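Local coordinates for uncharacterized protein VPA0106 (Vibrio parahaemolyticus, PDB 3U07) that is of unknown function but is probably exported, and combines a DUF1254 region with a DUF1214 region, at residues N79-A92 with V157-A170. The protein carries 2 engineered substitutions. Sequence-based numbering, arbitrary orientation.
Sequences NNDTLHLMGWLDVA and VDSNLVKLMGRIMA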
loop_
_atom_site.group_PDB
_atom_site.type_symbol
_atom_site.label_atom_id
_atom_site.label_comp_id
_atom_site.label_asym_id
_atom_site.label_seq_id
_atom_site.Cartn_x
_atom_site.Cartn_y
_atom_site.Cartn_z
ATOM N N ASN A 79 8.760 -1.828 6.613
ATOM C CA ASN A 79 9.271 -0.586 7.195
ATOM C C ASN A 79 9.896 -0.683 8.577
ATOM O O ASN A 79 9.370 -1.353 9.464
ATOM C CB ASN A 79 8.147 0.450 7.279
ATOM C CG ASN A 79 7.657 0.899 5.920
ATOM O OD1 ASN A 79 7.669 0.133 4.957
ATOM N ND2 ASN A 79 7.200 2.146 5.840
ATOM N N ASN A 80 11.020 0.005 8.747
ATOM C CA ASN A 80 11.707 0.079 10.032
ATOM C C ASN A 80 11.452 1.533 10.434
ATOM O O ASN A 80 11.996 2.042 11.420
ATOM C CB ASN A 80 13.211 -0.171 9.866
ATOM C CG ASN A 80 13.945 -0.239 11.200
ATOM O OD1 ASN A 80 13.470 -0.863 12.150
ATOM N ND2 ASN A 80 15.118 0.386 11.267
ATOM N N ASP A 81 10.590 2.184 9.650
ATOM C CA ASP A 81 10.235 3.587 9.847
ATOM C C ASP A 81 8.976 3.849 10.670
ATOM O O ASP A 81 8.914 4.831 11.410
ATOM C CB ASP A 81 10.043 4.292 8.492
ATOM C CG ASP A 81 11.184 4.046 7.519
ATOM O OD1 ASP A 81 12.334 3.863 7.969
ATOM O OD2 ASP A 81 10.930 4.060 6.295
ATOM N N THR A 82 7.979 2.978 10.555
ATOM C CA THR A 82 6.718 3.217 11.245
ATOM C C THR A 82 6.033 2.043 11.938
ATOM O O THR A 82 6.304 0.881 11.637
ATOM C CB THR A 82 5.694 3.821 10.252
ATOM O OG1 THR A 82 5.594 2.975 9.096
ATOM C CG2 THR A 82 6.126 5.212 9.806
ATOM N N LEU A 83 5.144 2.373 12.875
ATOM C CA LEU A 83 4.340 1.383 13.593
ATOM C C LEU A 83 3.058 1.347 12.752
ATOM O O LEU A 83 2.796 2.285 11.997
ATOM C CB LEU A 83 4.015 1.864 15.007
ATOM C CG LEU A 83 5.187 2.239 15.914
ATOM C CD1 LEU A 83 4.641 2.851 17.193
ATOM C CD2 LEU A 83 6.038 1.016 16.214
ATOM N N HIS A 84 2.247 0.304 12.874
ATOM C CA HIS A 84 1.049 0.247 12.048
ATOM C C HIS A 84 -0.231 -0.214 12.726
ATOM O O HIS A 84 -0.210 -0.915 13.738
ATOM C CB HIS A 84 1.286 -0.663 10.835
ATOM C CG HIS A 84 1.105 -2.121 11.134
ATOM N ND1 HIS A 84 2.110 -2.908 11.657
ATOM C CD2 HIS A 84 0.012 -2.917 11.049
ATOM C CE1 HIS A 84 1.644 -4.125 11.880
ATOM N NE2 HIS A 84 0.372 -4.157 11.521
ATOM N N LEU A 85 -1.344 0.204 12.134
ATOM C CA LEU A 85 -2.678 -0.172 12.573
ATOM C C LEU A 85 -3.377 -0.641 11.296
ATOM O O LEU A 85 -3.292 0.021 10.257
ATOM C CB LEU A 85 -3.431 1.017 13.171
ATOM C CG LEU A 85 -3.178 1.370 14.636
ATOM C CD1 LEU A 85 -4.143 2.471 15.048
ATOM C CD2 LEU A 85 -3.376 0.140 15.517
HETATM N N MSE A 86 -4.045 -1.786 11.361
HETATM C CA MSE A 86 -4.733 -2.323 10.193
HETATM C C MSE A 86 -6.142 -2.773 10.516
HETATM O O MSE A 86 -6.463 -3.101 11.658
HETATM C CB MSE A 86 -3.974 -3.520 9.617
HETATM C CG MSE A 86 -2.595 -3.210 9.074
HETATM SE SE MSE A 86 -1.709 -4.840 8.541
HETATM C CE MSE A 86 -2.014 -5.856 10.148
ATOM N N GLY A 87 -6.978 -2.794 9.489
ATOM C CA GLY A 87 -8.343 -3.227 9.668
ATOM C C GLY A 87 -9.097 -3.149 8.363
ATOM O O GLY A 87 -8.545 -2.768 7.329
ATOM N N TRP A 88 -10.367 -3.527 8.419
ATOM C CA TRP A 88 -11.240 -3.484 7.264
ATOM C C TRP A 88 -12.519 -2.781 7.679
ATOM O O TRP A 88 -13.139 -3.138 8.677
ATOM C CB TRP A 88 -11.574 -4.895 6.782
ATOM C CG TRP A 88 -10.418 -5.619 6.180
ATOM C CD1 TRP A 88 -9.507 -6.402 6.829
ATOM C CD2 TRP A 88 -10.042 -5.621 4.799
ATOM N NE1 TRP A 88 -8.584 -6.894 5.934
ATOM C CE2 TRP A 88 -8.888 -6.427 4.681
ATOM C CE3 TRP A 88 -10.567 -5.015 3.649
ATOM C CZ2 TRP A 88 -8.251 -6.649 3.455
ATOM C CZ3 TRP A 88 -9.934 -5.238 2.428
ATOM C CH2 TRP A 88 -8.786 -6.047 2.344
ATOM N N LEU A 89 -12.895 -1.767 6.914
ATOM C CA LEU A 89 -14.109 -1.013 7.172
ATOM C C LEU A 89 -15.230 -1.654 6.369
ATOM O O LEU A 89 -14.989 -2.234 5.307
ATOM C CB LEU A 89 -13.940 0.437 6.702
ATOM C CG LEU A 89 -13.488 1.562 7.636
ATOM C CD1 LEU A 89 -12.588 1.053 8.737
ATOM C CD2 LEU A 89 -12.812 2.634 6.800
ATOM N N ASP A 90 -16.450 -1.566 6.885
ATOM C CA ASP A 90 -17.616 -2.080 6.170
ATOM C C ASP A 90 -18.652 -0.990 6.335
ATOM O O ASP A 90 -19.145 -0.763 7.439
ATOM C CB ASP A 90 -18.133 -3.387 6.770
ATOM C CG ASP A 90 -19.458 -3.824 6.156
ATOM O OD1 ASP A 90 -19.797 -3.363 5.044
ATOM O OD2 ASP A 90 -20.161 -4.638 6.781
ATOM N N VAL A 91 -18.966 -0.305 5.242
ATOM C CA VAL A 91 -19.931 0.788 5.290
ATOM C C VAL A 91 -21.276 0.430 4.650
ATOM O O VAL A 91 -22.103 1.308 4.397
ATOM C CB VAL A 91 -19.360 2.038 4.582
ATOM C CG1 VAL A 91 -18.018 2.431 5.216
ATOM C CG2 VAL A 91 -19.169 1.756 3.092
ATOM N N ALA A 92 -21.493 -0.859 4.400
ATOM C CA ALA A 92 -22.734 -1.323 3.780
ATOM C C ALA A 92 -23.993 -0.890 4.528
ATOM O O ALA A 92 -24.894 -0.304 3.939
ATOM C CB ALA A 92 -22.724 -2.847 3.644
ATOM N N VAL A 157 -16.962 6.044 -0.672
ATOM C CA VAL A 157 -16.279 4.857 -1.185
ATOM C C VAL A 157 -17.161 4.042 -2.126
ATOM O O VAL A 157 -18.378 3.943 -1.940
ATOM C CB VAL A 157 -15.758 3.958 -0.017
ATOM C CG1 VAL A 157 -14.864 4.783 0.913
ATOM C CG2 VAL A 157 -16.923 3.363 0.770
ATOM N N ASP A 158 -16.536 3.460 -3.144
ATOM C CA ASP A 158 -17.265 2.688 -4.140
ATOM C C ASP A 158 -17.429 1.208 -3.849
ATOM O O ASP A 158 -18.178 0.523 -4.546
ATOM C CB ASP A 158 -16.637 2.910 -5.514
ATOM C CG ASP A 158 -16.853 4.329 -6.018
ATOM O OD1 ASP A 158 -15.858 5.010 -6.318
ATOM O OD2 ASP A 158 -18.019 4.765 -6.115
ATOM N N SER A 159 -16.714 0.708 -2.844
ATOM C CA SER A 159 -16.865 -0.682 -2.422
ATOM C C SER A 159 -17.269 -0.571 -0.950
ATOM O O SER A 159 -16.764 0.297 -0.236
ATOM C CB SER A 159 -15.559 -1.481 -2.567
ATOM O OG SER A 159 -14.561 -1.054 -1.654
ATOM N N ASN A 160 -18.191 -1.412 -0.492
ATOM C CA ASN A 160 -18.618 -1.328 0.901
ATOM C C ASN A 160 -17.522 -1.765 1.855
ATOM O O ASN A 160 -17.494 -1.349 3.009
ATOM C CB ASN A 160 -19.887 -2.144 1.134
ATOM C CG ASN A 160 -21.088 -1.553 0.422
ATOM O OD1 ASN A 160 -21.205 -0.334 0.298
ATOM N ND2 ASN A 160 -21.995 -2.414 -0.036
ATOM N N LEU A 161 -16.615 -2.605 1.364
ATOM C CA LEU A 161 -15.490 -3.063 2.167
ATOM C C LEU A 161 -14.284 -2.235 1.735
ATOM O O LEU A 161 -14.006 -2.105 0.540
ATOM C CB LEU A 161 -15.207 -4.547 1.904
ATOM C CG LEU A 161 -16.291 -5.564 2.271
ATOM C CD1 LEU A 161 -15.906 -6.933 1.719
ATOM C CD2 LEU A 161 -16.460 -5.622 3.786
ATOM N N VAL A 162 -13.576 -1.651 2.694
ATOM C CA VAL A 162 -12.403 -0.860 2.348
ATOM C C VAL A 162 -11.257 -1.221 3.285
ATOM O O VAL A 162 -11.439 -1.329 4.502
ATOM C CB VAL A 162 -12.691 0.676 2.416
ATOM C CG1 VAL A 162 -14.140 0.961 2.044
ATOM C CG2 VAL A 162 -12.378 1.214 3.775
ATOM N N LYS A 163 -10.077 -1.429 2.718
ATOM C CA LYS A 163 -8.923 -1.794 3.529
ATOM C C LYS A 163 -8.318 -0.549 4.164
ATOM O O LYS A 163 -8.069 0.448 3.490
ATOM C CB LYS A 163 -7.894 -2.533 2.667
ATOM C CG LYS A 163 -6.617 -2.962 3.401
ATOM C CD LYS A 163 -5.834 -3.977 2.571
ATOM C CE LYS A 163 -4.393 -4.136 3.050
ATOM N NZ LYS A 163 -4.255 -4.137 4.536
ATOM N N LEU A 164 -8.099 -0.607 5.474
ATOM C CA LEU A 164 -7.535 0.521 6.202
ATOM C C LEU A 164 -6.161 0.202 6.769
ATOM O O LEU A 164 -5.947 -0.870 7.334
ATOM C CB LEU A 164 -8.471 0.927 7.346
ATOM C CG LEU A 164 -8.045 2.075 8.272
ATOM C CD1 LEU A 164 -9.263 2.596 9.028
ATOM C CD2 LEU A 164 -6.971 1.604 9.251
HETATM N N MSE A 165 -5.237 1.145 6.612
HETATM C CA MSE A 165 -3.879 1.003 7.131
HETATM C C MSE A 165 -3.423 2.339 7.695
HETATM O O MSE A 165 -3.494 3.363 7.019
HETATM C CB MSE A 165 -2.910 0.573 6.021
HETATM C CG MSE A 165 -1.428 0.702 6.389
HETATM SE SE MSE A 165 -0.679 -0.749 7.448
HETATM C CE MSE A 165 1.195 -0.366 7.141
ATOM N N GLY A 166 -2.972 2.324 8.943
ATOM C CA GLY A 166 -2.481 3.535 9.568
ATOM C C GLY A 166 -1.013 3.341 9.904
ATOM O O GLY A 166 -0.610 2.265 10.343
ATOM N N ARG A 167 -0.206 4.370 9.673
ATOM C CA ARG A 167 1.222 4.298 9.972
ATOM C C ARG A 167 1.623 5.511 10.795
ATOM O O ARG A 167 1.292 6.643 10.447
ATOM C CB ARG A 167 2.062 4.287 8.691
ATOM C CG ARG A 167 1.796 3.132 7.746
ATOM C CD ARG A 167 2.661 3.259 6.502
ATOM N NE ARG A 167 2.296 2.294 5.469
ATOM C CZ ARG A 167 3.014 2.056 4.375
ATOM N NH1 ARG A 167 4.150 2.713 4.166
ATOM N NH2 ARG A 167 2.597 1.163 3.487
ATOM N N ILE A 168 2.336 5.263 11.888
ATOM C CA ILE A 168 2.812 6.328 12.758
ATOM C C ILE A 168 4.317 6.168 12.987
ATOM O O ILE A 168 4.766 5.154 13.518
ATOM C CB ILE A 168 2.085 6.308 14.117
ATOM C CG1 ILE A 168 0.582 6.521 13.904
ATOM C CG2 ILE A 168 2.643 7.399 15.021
ATOM C CD1 ILE A 168 -0.249 6.391 15.173
HETATM N N MSE A 169 5.077 7.177 12.568
HETATM C CA MSE A 169 6.531 7.204 12.706
HETATM C C MSE A 169 6.995 7.112 14.160
HETATM O O MSE A 169 6.388 7.690 15.067
HETATM C CB MSE A 169 7.091 8.496 12.094
HETATM C CG MSE A 169 8.545 8.818 12.476
HETATM SE SE MSE A 169 9.018 10.721 12.396
HETATM C CE MSE A 169 9.471 10.859 10.529
ATOM N N ALA A 170 8.084 6.377 14.357
ATOM C CA ALA A 170 8.713 6.188 15.660
ATOM C C ALA A 170 10.186 5.982 15.301
ATOM O O ALA A 170 10.538 5.002 14.640
ATOM C CB ALA A 170 8.153 4.964 16.340
#
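W88 lays its six-membered ring across the aliphatic chain of K163. CB of K163 sits 3.7 Å from the centroid of that ring, 25° off the normal, a CH-pi contact, and CD follows near CZ2 and CH2. K163 runs along the ring with its first three torsions near 180° and bends only at the last, chi4 40°; its ammonium end makes a cation-pi contact with W307, while F47 meets W88 edge-to-face. Further along this face the selenomethionines M86 and M165 run alongside each other in the same sense, M86 touching through CG, 3.5 Å from SE of M165, before its end bends away at chi3. The methyl CE of M165 continues to CB of H84, and beyond it the methylenes of R167 pass T82 OG1. These pairs ride on an antiparallel two-strand pairing, 82-90 with 161-169, at one edge of a four-stranded antiparallel sheet in the DUF1254 region; 161-169 is also flanked by strand 109-115. Hydrogen-bonded pairs run from L83-I168 to L89-V162, the bond from G166 N to L85 O being short at 2.7 Å. On the other face L89 and V162 are tightly packed: CG2 of V162 is 3.4 Å from L89 CD2 and equally near its CB. CD1 of L89 turns to CD1 of L164 at 3.7 Å, and F138 of strand 134-140 packs against L89. Past the strand end, V91 N donates to N160 O (2.9 Å), and V91 CG2 meets V157 CG2. D90 OD1 accepts from A92 N in an Asx turn, approached from above the carboxylate plane, and also forms a salt bridge with R205.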